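Local coordinates for 33-36 kDa outer membrane protein (Acinetobacter baumannii, PDB 6GIE) that forms a beta-barrel in the outer membrane and probably acts as a porin channel for small molecules, at residues D189-I201 with A207-D219. Numbering follows the deposited sequence.
Sequences DAVTARTKYVGNI and AIGFEAFGVFAED
Ala207 faces Asn200 next to the turn of this antiparallel hairpin, its small methyl (CB) only 3.1 Å from Gly199 O. Ile208 and Gly199 exchange two backbone hydrogen bonds, as do alternate pairs down to Val191 and Phe216; the lack of a side chain on Gly199 leaves room for Tyr197 OH. Gly209 pairs with Val198. Phe210 and Tyr197 lie side by side, their CD2 atoms 4.1 Å apart, on what is probably the lipid-facing surface, where aromatic rings are at home; bound C8E detergent lies about 7 Å from the Phe210 side chain. Glu211 turns to the barrel interior, where charge is tolerated: its OE2 takes Lys196 NZ at 3.1 Å from above the carboxylate plane, and OE1 makes a long 3.8 Å salt bridge to Arg194 NH1. Ala212 lies beside Thr195, whose OG1 holds a water. Phe213, with CG anti to its backbone N (chi1 -161°), sets CD1 3.6 Å from Arg194 CB and meets Arg194 CD with its ring edge. Gly214 makes room for the Phe216 ring, whose CE2 reaches Ala193 CB at 4.2 Å. Val215 CG1 meets Ala190 CB at 3.8 Å, both small and apolar. Strands 149-157 and 220-229 flank the hairpin; inside, Glu140 and Glu65 also bind Arg194 and Lys196, and helix 66-69 packs on Val198.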
# COMPACT_ATOMS: atom_id res chain seq x y z
N ASP A 189 18.51 10.84 1.12
CA ASP A 189 18.21 10.76 2.53
C ASP A 189 16.86 11.44 2.90
O ASP A 189 16.59 12.55 2.44
CB ASP A 189 19.33 11.43 3.29
CG ASP A 189 19.55 10.84 4.65
OD1 ASP A 189 18.77 9.94 5.06
OD2 ASP A 189 20.53 11.25 5.30
N ALA A 190 16.03 10.79 3.71
CA ALA A 190 14.81 11.41 4.18
C ALA A 190 14.21 10.73 5.42
O ALA A 190 14.38 9.53 5.63
CB ALA A 190 13.78 11.45 3.07
N VAL A 191 13.55 11.53 6.25
CA VAL A 191 12.79 11.02 7.37
C VAL A 191 11.40 10.83 6.83
O VAL A 191 10.94 11.61 5.99
CB VAL A 191 12.70 12.05 8.52
CG1 VAL A 191 11.92 11.46 9.69
CG2 VAL A 191 14.10 12.50 8.94
N THR A 192 10.69 9.82 7.32
CA THR A 192 9.32 9.64 6.88
C THR A 192 8.41 9.50 8.04
O THR A 192 8.82 9.12 9.16
CB THR A 192 9.17 8.38 6.05
OG1 THR A 192 9.50 7.24 6.86
CG2 THR A 192 10.10 8.45 4.84
N ALA A 193 7.14 9.76 7.78
CA ALA A 193 6.12 9.57 8.79
C ALA A 193 4.94 9.07 8.09
O ALA A 193 4.63 9.54 6.97
CB ALA A 193 5.74 10.88 9.49
N ARG A 194 4.22 8.18 8.76
CA ARG A 194 2.95 7.81 8.22
C ARG A 194 1.94 7.26 9.20
O ARG A 194 2.27 6.69 10.28
CB ARG A 194 3.20 6.83 7.05
CG ARG A 194 3.57 5.42 7.39
CD ARG A 194 3.59 4.51 6.12
NE ARG A 194 4.03 3.18 6.58
CZ ARG A 194 3.21 2.22 6.94
NH1 ARG A 194 1.91 2.34 6.76
NH2 ARG A 194 3.68 1.10 7.41
N THR A 195 0.70 7.29 8.75
CA THR A 195 -0.38 6.78 9.56
C THR A 195 -1.28 5.93 8.74
O THR A 195 -1.36 6.14 7.56
CB THR A 195 -1.23 7.90 10.18
OG1 THR A 195 -1.87 8.65 9.17
CG2 THR A 195 -0.40 8.82 10.98
N LYS A 196 -1.92 4.96 9.39
CA LYS A 196 -2.90 4.15 8.78
C LYS A 196 -4.07 3.82 9.68
O LYS A 196 -3.90 3.41 10.83
CB LYS A 196 -2.27 2.80 8.33
CG LYS A 196 -3.17 1.95 7.37
CD LYS A 196 -2.33 0.75 6.83
CE LYS A 196 -3.10 -0.38 6.22
NZ LYS A 196 -3.75 0.08 4.99
N TYR A 197 -5.29 3.92 9.13
CA TYR A 197 -6.48 3.53 9.93
C TYR A 197 -7.40 2.69 9.12
O TYR A 197 -7.60 2.96 7.94
CB TYR A 197 -7.26 4.79 10.45
CG TYR A 197 -8.52 4.44 11.24
CD1 TYR A 197 -8.45 3.94 12.53
CD2 TYR A 197 -9.77 4.63 10.70
CE1 TYR A 197 -9.59 3.64 13.23
CE2 TYR A 197 -10.92 4.34 11.42
CZ TYR A 197 -10.81 3.84 12.66
OH TYR A 197 -11.93 3.50 13.34
N VAL A 198 -8.08 1.78 9.81
CA VAL A 198 -9.16 1.01 9.18
C VAL A 198 -10.18 0.75 10.23
O VAL A 198 -9.88 0.20 11.27
CB VAL A 198 -8.66 -0.33 8.54
CG1 VAL A 198 -9.84 -1.12 7.99
CG2 VAL A 198 -7.74 -0.02 7.38
N GLY A 199 -11.38 1.26 10.02
CA GLY A 199 -12.49 0.97 10.91
C GLY A 199 -13.76 0.56 10.19
O GLY A 199 -14.05 0.98 9.05
N ASN A 200 -14.51 -0.29 10.88
CA ASN A 200 -15.87 -0.65 10.51
C ASN A 200 -16.78 0.46 10.88
O ASN A 200 -16.57 1.05 11.92
CB ASN A 200 -16.27 -1.91 11.25
CG ASN A 200 -15.49 -3.12 10.74
OD1 ASN A 200 -15.06 -3.14 9.59
ND2 ASN A 200 -15.31 -4.10 11.59
N ILE A 201 -17.77 0.79 10.05
CA ILE A 201 -18.76 1.76 10.53
C ILE A 201 -19.87 1.01 11.30
O ILE A 201 -20.50 0.10 10.79
CB ILE A 201 -19.27 2.75 9.44
CG1 ILE A 201 -20.37 2.13 8.59
CG2 ILE A 201 -18.13 3.27 8.56
CD1 ILE A 201 -21.20 3.18 7.90
N ALA A 207 -17.08 0.06 5.72
CA ALA A 207 -15.92 0.42 6.45
C ALA A 207 -15.20 1.49 5.67
O ALA A 207 -15.48 1.77 4.51
CB ALA A 207 -14.99 -0.81 6.66
N ILE A 208 -14.18 2.02 6.34
CA ILE A 208 -13.38 3.08 5.79
C ILE A 208 -11.92 2.92 6.13
O ILE A 208 -11.59 2.46 7.23
CB ILE A 208 -13.95 4.37 6.31
CG1 ILE A 208 -13.35 5.55 5.55
CG2 ILE A 208 -13.71 4.49 7.82
CD1 ILE A 208 -14.23 6.82 5.68
N GLY A 209 -11.05 3.28 5.21
CA GLY A 209 -9.61 3.25 5.45
C GLY A 209 -8.92 4.52 5.01
O GLY A 209 -9.25 5.10 3.95
N PHE A 210 -7.96 4.97 5.82
CA PHE A 210 -7.22 6.18 5.52
C PHE A 210 -5.78 5.85 5.69
O PHE A 210 -5.40 5.11 6.68
CB PHE A 210 -7.53 7.36 6.50
CG PHE A 210 -8.97 7.74 6.62
CD1 PHE A 210 -9.63 8.44 5.60
CD2 PHE A 210 -9.67 7.48 7.80
CE1 PHE A 210 -10.97 8.83 5.76
CE2 PHE A 210 -10.98 7.88 7.98
CZ PHE A 210 -11.64 8.52 6.94
N GLU A 211 -4.99 6.46 4.82
CA GLU A 211 -3.51 6.43 4.91
C GLU A 211 -2.94 7.80 4.50
O GLU A 211 -3.36 8.41 3.48
CB GLU A 211 -2.88 5.37 3.94
CG GLU A 211 -2.88 3.96 4.43
CD GLU A 211 -1.77 3.06 3.84
OE1 GLU A 211 -0.54 3.34 3.99
OE2 GLU A 211 -2.13 2.02 3.27
N ALA A 212 -1.96 8.25 5.25
CA ALA A 212 -1.31 9.52 5.01
C ALA A 212 0.19 9.33 5.19
O ALA A 212 0.63 8.43 5.95
CB ALA A 212 -1.82 10.56 6.01
N PHE A 213 0.95 10.15 4.48
CA PHE A 213 2.39 9.92 4.25
C PHE A 213 3.01 11.25 4.12
O PHE A 213 2.50 12.13 3.37
CB PHE A 213 2.62 9.15 2.93
CG PHE A 213 3.98 8.48 2.82
CD1 PHE A 213 4.31 7.38 3.62
CD2 PHE A 213 4.92 8.90 1.88
CE1 PHE A 213 5.55 6.74 3.51
CE2 PHE A 213 6.15 8.25 1.76
CZ PHE A 213 6.47 7.18 2.58
N GLY A 214 4.08 11.43 4.89
CA GLY A 214 4.97 12.57 4.72
C GLY A 214 6.42 12.12 4.57
O GLY A 214 6.87 11.20 5.24
N VAL A 215 7.12 12.78 3.65
CA VAL A 215 8.52 12.56 3.38
C VAL A 215 9.19 13.90 3.52
O VAL A 215 8.84 14.84 2.79
CB VAL A 215 8.75 12.08 1.94
CG1 VAL A 215 10.25 11.96 1.66
CG2 VAL A 215 8.06 10.75 1.72
N PHE A 216 10.15 13.96 4.44
CA PHE A 216 10.76 15.23 4.89
C PHE A 216 12.25 15.23 4.57
O PHE A 216 13.00 14.43 5.11
CB PHE A 216 10.56 15.42 6.42
CG PHE A 216 9.12 15.44 6.83
CD1 PHE A 216 8.39 16.63 6.86
CD2 PHE A 216 8.47 14.26 7.17
CE1 PHE A 216 7.05 16.62 7.21
CE2 PHE A 216 7.13 14.26 7.52
CZ PHE A 216 6.42 15.45 7.56
N ALA A 217 12.67 16.14 3.70
CA ALA A 217 14.02 16.16 3.15
C ALA A 217 14.37 17.60 3.01
O ALA A 217 14.01 18.36 3.87
CB ALA A 217 14.02 15.45 1.80
N GLU A 218 15.07 17.98 1.94
CA GLU A 218 15.36 19.39 1.65
C GLU A 218 14.05 20.18 1.54
O GLU A 218 13.90 21.26 2.13
CB GLU A 218 16.12 19.50 0.32
CG GLU A 218 17.53 18.90 0.33
CD GLU A 218 18.58 19.82 0.95
OE1 GLU A 218 18.41 21.05 0.89
OE2 GLU A 218 19.59 19.29 1.48
N ASP A 219 13.12 19.64 0.76
CA ASP A 219 11.74 20.08 0.76
C ASP A 219 10.88 18.86 1.15
O ASP A 219 11.42 17.79 1.43
CB ASP A 219 11.36 20.67 -0.60
CG ASP A 219 12.15 21.97 -0.91
OD1 ASP A 219 13.40 21.91 -1.03
OD2 ASP A 219 11.52 23.04 -1.02
O HOH W 1 -4.46 7.52 8.52